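Local coordinates for putative mannose-1-phosphate guanylyl transferase (PDB 2CU2), which probably transfers a guanylyl group from GTP to mannose 1-phosphate, making the activated sugar GDP-mannose and releasing pyrophosphate, at residues Lys26-Leu31 with Glu63-Pro68; Gly257-Leu262 with Gly305-Lys310. All blocks are in the same frame, centred on the assembly; numbering follows the deposited sequence.

Contact 1. Residues Lys26-Leu31 with Glu63-Pro68; sequences KPFLPL and EAVARP
The Phe28 ring carries Val65 on one face and its own neighbour, Pro27, on the other. CG1 of Val65 stands almost exactly over the middle of the ring, 4.0 Å from the Phe28 centroid and only 7° off the normal, a CH-pi contact of nearly perpendicular approach. On the opposite face CB of Pro27 lies off-centre, nearer the rim, so that the ring is held between two aliphatic groups. Ala66 approaches obliquely at the far end of the ring, where its CB is 4.0 Å from CZ of Phe28 and its CA is 3.9 Å from CE1.

Both branches of Val65 are used. With chi1 at 69°, CG1 sits between the backbone N and the carbonyl carbon and reaches the ring centre, while CG2, anti to the backbone N, comes within 3.9 Å of Phe28 CD1 near the root of the ring. The phenyl group meets the helix through a branched side chain, a methyl group and a stretch of backbone; the side-chain contacts are apolar, and CE1 of Phe28 also comes near the carbonyl oxygen of Val65. Farther round the helical turn, away from Phe28, a salt bridge joins Arg67 NH1 to Glu63 OE1, with the carboxylate at the edge of the guanidinium group and in its plane.

The contact fastens the long loop after strand 3-8 to the short helix 63-66 inside the nucleotidyltransferase domain, of the GT-A clan. Phe28 also touches Leu38 of helix 37-45, and Val65 packs on Arg24 of the same loop. Behind the helix, Glu63 and Arg67 rest on Leu77 and Leu75, which places helix 63-66 between the loop and strand 74-78, a strand that pairs in parallel with strand 54-59 in the large mixed sheet.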
ATOM      1  N   LYS A  26      12.641   5.208 -16.445  1.00 39.47           N
ATOM      2  CA  LYS A  26      12.866   3.835 -15.980  1.00 38.98           C
ATOM      3  C   LYS A  26      14.323   3.580 -15.557  1.00 37.77           C
ATOM      4  O   LYS A  26      14.602   2.974 -14.530  1.00 37.80           O
ATOM      5  CB  LYS A  26      12.476   2.881 -17.110  1.00 39.27           C
ATOM      6  CG  LYS A  26      13.011   1.465 -16.884  1.00 40.75           C
ATOM      7  CD  LYS A  26      12.119   0.400 -17.522  1.00 38.21           C
ATOM      8  CE  LYS A  26      12.867  -0.911 -17.787  1.00 40.34           C
ATOM      9  NZ  LYS A  26      12.209  -1.644 -18.867  1.00 39.11           N
ATOM     10  N   PRO A  27      15.268   4.018 -16.410  1.00 36.59           N
ATOM     11  CA  PRO A  27      16.685   3.714 -16.213  1.00 35.91           C
ATOM     12  C   PRO A  27      17.217   4.249 -14.879  1.00 35.60           C
ATOM     13  O   PRO A  27      18.292   3.885 -14.418  1.00 34.27           O
ATOM     14  CB  PRO A  27      17.458   4.337 -17.372  1.00 35.91           C
ATOM     15  CG  PRO A  27      16.453   4.759 -18.441  1.00 35.80           C
ATOM     16  CD  PRO A  27      15.094   4.830 -17.601  1.00 36.44           C
ATOM     17  N   PHE A  28      16.462   5.190 -14.286  1.00 36.21           N
ATOM     18  CA  PHE A  28      16.955   5.826 -13.069  1.00 36.58           C
ATOM     19  C   PHE A  28      16.252   5.356 -11.792  1.00 38.23           C
ATOM     20  O   PHE A  28      16.210   6.045 -10.780  1.00 39.83           O
ATOM     21  CB  PHE A  28      16.856   7.343 -13.238  1.00 36.13           C
ATOM     22  CG  PHE A  28      17.562   7.777 -14.486  1.00 36.95           C
ATOM     23  CD1 PHE A  28      18.931   8.017 -14.452  1.00 38.17           C
ATOM     24  CD2 PHE A  28      16.838   8.015 -15.642  1.00 38.40           C
ATOM     25  CE1 PHE A  28      19.574   8.499 -15.582  1.00 37.23           C
ATOM     26  CE2 PHE A  28      17.490   8.498 -16.772  1.00 37.55           C
ATOM     27  CZ  PHE A  28      18.857   8.741 -16.747  1.00 37.23           C
ATOM     28  N   LEU A  29      15.652   4.152 -11.873  1.00 38.23           N
ATOM     29  CA  LEU A  29      14.940   3.632 -10.715  1.00 39.07           C
ATOM     30  C   LEU A  29      15.739   2.632  -9.876  1.00 38.03           C
ATOM     31  O   LEU A  29      16.361   1.710 -10.386  1.00 37.40           O
ATOM     32  CB  LEU A  29      13.671   2.980 -11.268  1.00 40.74           C
ATOM     33  CG  LEU A  29      12.850   3.954 -12.121  1.00 40.91           C
ATOM     34  CD1 LEU A  29      11.599   3.303 -12.716  1.00 41.51           C
ATOM     35  CD2 LEU A  29      12.368   5.169 -11.331  1.00 42.40           C
ATOM     36  N   PRO A  30      15.741   2.807  -8.539  1.00 37.67           N
ATOM     37  CA  PRO A  30      16.473   1.912  -7.651  1.00 38.14           C
ATOM     38  C   PRO A  30      15.759   0.571  -7.511  1.00 38.44           C
ATOM     39  O   PRO A  30      14.778   0.428  -6.795  1.00 40.84           O
ATOM     40  CB  PRO A  30      16.572   2.587  -6.286  1.00 35.64           C
ATOM     41  CG  PRO A  30      15.435   3.596  -6.198  1.00 39.20           C
ATOM     42  CD  PRO A  30      15.112   3.857  -7.744  1.00 38.32           C
ATOM     43  N   LEU A  31      16.267  -0.434  -8.258  1.00 37.09           N
ATOM     44  CA  LEU A  31      15.565  -1.715  -8.321  1.00 36.58           C
ATOM     45  C   LEU A  31      16.350  -2.859  -7.664  1.00 37.18           C
ATOM     46  O   LEU A  31      16.280  -3.092  -6.465  1.00 38.38           O
ATOM     47  CB  LEU A  31      15.299  -2.038  -9.790  1.00 36.27           C
ATOM     48  CG  LEU A  31      13.993  -1.420 -10.297  1.00 37.83           C
ATOM     49  CD1 LEU A  31      13.755  -1.696 -11.782  1.00 34.81           C
ATOM     50  CD2 LEU A  31      12.762  -1.948  -9.561  1.00 34.81           C
ATOM     51  N   GLU A  63      18.448  15.932 -18.397  1.00 49.62           N
ATOM     52  CA  GLU A  63      19.863  16.151 -18.131  1.00 49.29           C
ATOM     53  C   GLU A  63      20.175  16.133 -16.632  1.00 48.55           C
ATOM     54  O   GLU A  63      21.220  15.677 -16.187  1.00 47.71           O
ATOM     55  CB  GLU A  63      20.257  17.504 -18.724  1.00 51.07           C
ATOM     56  CG  GLU A  63      21.770  17.714 -18.702  1.00 53.56           C
ATOM     57  CD  GLU A  63      22.105  19.035 -19.353  1.00 55.78           C
ATOM     58  OE1 GLU A  63      23.283  19.323 -19.516  1.00 55.05           O
ATOM     59  OE2 GLU A  63      21.181  19.773 -19.688  1.00 56.93           O
ATOM     60  N   ALA A  64      19.236  16.693 -15.847  1.00 47.41           N
ATOM     61  CA  ALA A  64      19.471  16.808 -14.410  1.00 47.61           C
ATOM     62  C   ALA A  64      19.768  15.452 -13.761  1.00 47.07           C
ATOM     63  O   ALA A  64      20.802  15.245 -13.135  1.00 46.43           O
ATOM     64  CB  ALA A  64      18.227  17.428 -13.773  1.00 47.40           C
ATOM     65  N   VAL A  65      18.838  14.514 -13.901  1.00 45.60           N
ATOM     66  CA  VAL A  65      18.985  13.199 -13.280  1.00 44.98           C
ATOM     67  C   VAL A  65      20.118  12.366 -13.906  1.00 44.30           C
ATOM     68  O   VAL A  65      20.645  11.439 -13.308  1.00 44.15           O
ATOM     69  CB  VAL A  65      17.654  12.453 -13.384  1.00 46.70           C
ATOM     70  CG1 VAL A  65      17.361  12.091 -14.838  1.00 44.65           C
ATOM     71  CG2 VAL A  65      17.701  11.183 -12.553  1.00 46.71           C
ATOM     72  N   ALA A  66      20.472  12.703 -15.161  1.00 43.42           N
ATOM     73  CA  ALA A  66      21.481  11.908 -15.848  1.00 42.23           C
ATOM     74  C   ALA A  66      22.906  12.408 -15.588  1.00 43.16           C
ATOM     75  O   ALA A  66      23.876  11.658 -15.638  1.00 42.30           O
ATOM     76  CB  ALA A  66      21.178  11.944 -17.349  1.00 40.76           C
ATOM     77  N   ARG A  67      23.031  13.724 -15.323  1.00 43.81           N
ATOM     78  CA  ARG A  67      24.369  14.308 -15.276  1.00 45.39           C
ATOM     79  C   ARG A  67      25.315  13.611 -14.300  1.00 45.24           C
ATOM     80  O   ARG A  67      26.490  13.421 -14.587  1.00 45.40           O
ATOM     81  CB  ARG A  67      24.291  15.804 -14.989  1.00 46.99           C
ATOM     82  CG  ARG A  67      25.585  16.532 -15.388  1.00 50.55           C
ATOM     83  CD  ARG A  67      25.455  17.290 -16.719  1.00 52.01           C
ATOM     84  NE  ARG A  67      26.642  17.081 -17.563  1.00 54.02           N
ATOM     85  CZ  ARG A  67      26.569  17.476 -18.851  1.00 55.77           C
ATOM     86  NH1 ARG A  67      25.460  18.022 -19.314  1.00 55.88           N
ATOM     87  NH2 ARG A  67      27.647  17.375 -19.640  1.00 57.90           N
ATOM     88  N   PRO A  68      24.823  13.278 -13.080  1.00 45.54           N
ATOM     89  CA  PRO A  68      25.635  12.557 -12.100  1.00 45.77           C
ATOM     90  C   PRO A  68      26.324  11.310 -12.685  1.00 46.69           C
ATOM     91  O   PRO A  68      27.355  10.866 -12.205  1.00 46.37           O
ATOM     92  CB  PRO A  68      24.749  12.208 -10.903  1.00 45.65           C
ATOM     93  CG  PRO A  68      23.597  13.198 -10.927  1.00 46.73           C
ATOM     94  CD  PRO A  68      23.517  13.563 -12.493  1.00 45.91           C
TER

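Contact 2. Residues Gly257-Leu262 with Gly305-Lys310; sequences GNWRAL and GLVVAK
With chi1 of -80° Trp259 sets CG anti to its carbonyl carbon, and chi2 of 112° turns the indole so that its six-membered ring lies over Ala309. Val307, two residues earlier on the strand, has chi1 of 164°, which carries CG1 to the root of the same side chain. The Ala309 methyl is 3.9 Å from the centroid of the six-membered ring of Trp259, in a CH-pi contact displaced toward the rim; its shortest approach is 3.7 Å, from CB to CZ2 of Trp259. Val307 CG1 lies 3.8 Å from Trp259 CB, and the two side chains cross at about a right angle.

Alternate residues of strand 306-311 thus face the indole, as expected of an extended strand, and the strand belongs to the four-stranded sheet of the beta-helix-like C-terminal domain. Trp259 comes from the nucleotidyltransferase portion, within a type I turn from Asn258 to Ala261 that leads into helix 261-266. Asn258 OD1 caps this turn, weakly accepting the N-H groups of Arg260 and Ala261.

Leu262 CD2 lies at the edge of the indole, in its plane, while NE1 is hydrogen-bonded to the carbonyl oxygen of Trp17. Without the indole of Trp259, as with an alanine here, the Ala309 methyl is likely to lose its aromatic cover and the Trp17 carbonyl this donor. Leu316 of strand 314-319 also touches the indole, whereas Val308, on the other side of the strand, packs on Val317 of the second subunit.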
ATOM      1  N   GLY A 257      10.009  -4.927 -18.128  1.00 25.93           N
ATOM      2  CA  GLY A 257       8.958  -4.069 -18.677  1.00 28.21           C
ATOM      3  C   GLY A 257       7.861  -3.769 -17.658  1.00 27.34           C
ATOM      4  O   GLY A 257       7.224  -2.721 -17.670  1.00 28.03           O
ATOM      5  N   ASN A 258       7.573  -4.697 -16.750  1.00 29.12           N
ATOM      6  CA  ASN A 258       6.543  -4.467 -15.739  1.00 28.78           C
ATOM      7  C   ASN A 258       6.910  -5.097 -14.391  1.00 28.29           C
ATOM      8  O   ASN A 258       7.920  -5.772 -14.245  1.00 28.17           O
ATOM      9  CB  ASN A 258       5.231  -5.064 -16.253  1.00 29.73           C
ATOM     10  CG  ASN A 258       5.379  -6.557 -16.391  1.00 30.71           C
ATOM     11  OD1 ASN A 258       5.841  -7.249 -15.488  1.00 33.46           O
ATOM     12  ND2 ASN A 258       4.967  -7.061 -17.566  1.00 33.30           N
ATOM     13  N   TRP A 259       6.064  -4.806 -13.383  1.00 28.36           N
ATOM     14  CA  TRP A 259       6.370  -5.247 -12.024  1.00 28.73           C
ATOM     15  C   TRP A 259       6.602  -6.758 -11.931  1.00 29.49           C
ATOM     16  O   TRP A 259       7.349  -7.250 -11.095  1.00 28.49           O
ATOM     17  CB  TRP A 259       5.208  -4.842 -11.116  1.00 27.95           C
ATOM     18  CG  TRP A 259       5.313  -3.412 -10.750  1.00 27.51           C
ATOM     19  CD1 TRP A 259       4.447  -2.372 -11.155  1.00 28.81           C
ATOM     20  CD2 TRP A 259       6.298  -2.810  -9.877  1.00 28.36           C
ATOM     21  NE1 TRP A 259       4.787  -1.173 -10.615  1.00 28.89           N
ATOM     22  CE2 TRP A 259       5.988  -1.431  -9.783  1.00 27.67           C
ATOM     23  CE3 TRP A 259       7.402  -3.310  -9.189  1.00 27.51           C
ATOM     24  CZ2 TRP A 259       6.768  -0.597  -9.001  1.00 28.32           C
ATOM     25  CZ3 TRP A 259       8.184  -2.475  -8.409  1.00 29.17           C
ATOM     26  CH2 TRP A 259       7.866  -1.107  -8.317  1.00 29.19           C
ATOM     27  N   ARG A 260       5.895  -7.508 -12.795  1.00 28.99           N
ATOM     28  CA  ARG A 260       6.042  -8.959 -12.759  1.00 31.88           C
ATOM     29  C   ARG A 260       7.472  -9.392 -13.098  1.00 31.21           C
ATOM     30  O   ARG A 260       7.924 -10.477 -12.760  1.00 30.69           O
ATOM     31  CB  ARG A 260       5.060  -9.570 -13.758  1.00 36.48           C
ATOM     32  CG  ARG A 260       4.451 -10.877 -13.249  1.00 43.24           C
ATOM     33  CD  ARG A 260       4.870 -12.080 -14.102  1.00 49.14           C
ATOM     34  NE  ARG A 260       5.051 -13.269 -13.265  1.00 55.46           N
ATOM     35  CZ  ARG A 260       4.119 -14.234 -13.354  1.00 57.06           C
ATOM     36  NH1 ARG A 260       3.098 -14.096 -14.182  1.00 57.83           N
ATOM     37  NH2 ARG A 260       4.230 -15.333 -12.601  1.00 59.51           N
ATOM     38  N   ALA A 261       8.179  -8.508 -13.826  1.00 28.71           N
ATOM     39  CA  ALA A 261       9.544  -8.832 -14.225  1.00 30.90           C
ATOM     40  C   ALA A 261      10.445  -9.072 -13.013  1.00 30.87           C
ATOM     41  O   ALA A 261      11.453  -9.764 -13.071  1.00 31.12           O
ATOM     42  CB  ALA A 261      10.087  -7.666 -15.051  1.00 29.92           C
ATOM     43  N   LEU A 262      10.073  -8.428 -11.894  1.00 31.08           N
ATOM     44  CA  LEU A 262      10.859  -8.599 -10.680  1.00 30.76           C
ATOM     45  C   LEU A 262      10.915 -10.072 -10.264  1.00 30.90           C
ATOM     46  O   LEU A 262      11.927 -10.575  -9.792  1.00 30.07           O
ATOM     47  CB  LEU A 262      10.213  -7.765  -9.573  1.00 30.83           C
ATOM     48  CG  LEU A 262      10.805  -6.355  -9.482  1.00 30.72           C
ATOM     49  CD1 LEU A 262      10.467  -5.494 -10.701  1.00 29.06           C
ATOM     50  CD2 LEU A 262      10.310  -5.579  -8.260  1.00 31.13           C
ATOM     51  N   GLY A 305      -0.194 -14.078  -5.314  1.00 30.79           N
ATOM     52  CA  GLY A 305      -0.061 -13.578  -6.667  1.00 29.86           C
ATOM     53  C   GLY A 305      -0.276 -12.094  -6.871  1.00 28.61           C
ATOM     54  O   GLY A 305      -0.625 -11.663  -7.975  1.00 27.78           O
ATOM     55  N   LEU A 306      -0.053 -11.302  -5.832  1.00 28.47           N
ATOM     56  CA  LEU A 306      -0.252  -9.865  -5.958  1.00 27.70           C
ATOM     57  C   LEU A 306       1.036  -9.055  -6.038  1.00 29.01           C
ATOM     58  O   LEU A 306       2.103  -9.484  -5.589  1.00 28.26           O
ATOM     59  CB  LEU A 306      -1.064  -9.320  -4.779  1.00 27.06           C
ATOM     60  CG  LEU A 306      -2.534  -9.692  -4.561  1.00 29.28           C
ATOM     61  CD1 LEU A 306      -3.063  -8.912  -3.352  1.00 25.52           C
ATOM     62  CD2 LEU A 306      -3.358  -9.341  -5.796  1.00 26.90           C
ATOM     63  N   VAL A 307       0.916  -7.878  -6.637  1.00 29.18           N
ATOM     64  CA  VAL A 307       2.011  -6.937  -6.703  1.00 27.19           C
ATOM     65  C   VAL A 307       1.546  -5.830  -5.767  1.00 28.54           C
ATOM     66  O   VAL A 307       0.452  -5.295  -5.927  1.00 28.33           O
ATOM     67  CB  VAL A 307       2.201  -6.309  -8.111  1.00 27.81           C
ATOM     68  CG1 VAL A 307       3.087  -5.055  -7.994  1.00 25.48           C
ATOM     69  CG2 VAL A 307       2.838  -7.313  -9.066  1.00 25.61           C
ATOM     70  N   VAL A 308       2.353  -5.517  -4.764  1.00 29.41           N
ATOM     71  CA  VAL A 308       2.035  -4.436  -3.842  1.00 28.04           C
ATOM     72  C   VAL A 308       3.290  -3.577  -3.902  1.00 29.58           C
ATOM     73  O   VAL A 308       4.360  -4.019  -3.479  1.00 28.06           O
ATOM     74  CB  VAL A 308       1.832  -4.941  -2.404  1.00 28.09           C
ATOM     75  CG1 VAL A 308       1.366  -3.784  -1.508  1.00 26.38           C
ATOM     76  CG2 VAL A 308       0.814  -6.071  -2.386  1.00 24.92           C
ATOM     77  N   ALA A 309       3.170  -2.368  -4.448  1.00 28.45           N
ATOM     78  CA  ALA A 309       4.319  -1.482  -4.591  1.00 29.64           C
ATOM     79  C   ALA A 309       4.079  -0.132  -3.942  1.00 31.87           C
ATOM     80  O   ALA A 309       3.151   0.591  -4.310  1.00 33.80           O
ATOM     81  CB  ALA A 309       4.657  -1.295  -6.075  1.00 27.60           C
ATOM     82  N   LYS A 310       4.934   0.203  -2.981  1.00 31.20           N
ATOM     83  CA  LYS A 310       4.806   1.451  -2.243  1.00 31.06           C
ATOM     84  C   LYS A 310       6.043   2.334  -2.420  1.00 31.73           C
ATOM     85  O   LYS A 310       7.164   1.945  -2.123  1.00 32.24           O
ATOM     86  CB  LYS A 310       4.615   1.114  -0.764  1.00 33.07           C
ATOM     87  CG  LYS A 310       4.591   2.364   0.119  1.00 33.74           C
ATOM     88  CD  LYS A 310       5.570   2.265   1.290  1.00 37.15           C
ATOM     89  CE  LYS A 310       5.654   3.565   2.097  1.00 36.41           C
ATOM     90  NZ  LYS A 310       6.397   4.569   1.337  1.00 36.39           N
TER

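How the contacts relate
Both contacts are buried and apolar, each centred on one aromatic ring with an aliphatic methyl over a face, yet they join different elements. Contact 1 stays within the nucleotidyltransferase domain and links a loop to a short helix; contact 2, farther from the centre of the chain, joins that domain to the C-terminal sheet. The indole of contact 2 adds a polar anchor that a phenyl ring cannot offer, and its strand also takes part in the subunit interface, whereas no other chain touches contact 1. Their centres lie about 20 Å apart, but the segments meet where Lys26 NZ packs 4.0 Å from Gly257 N.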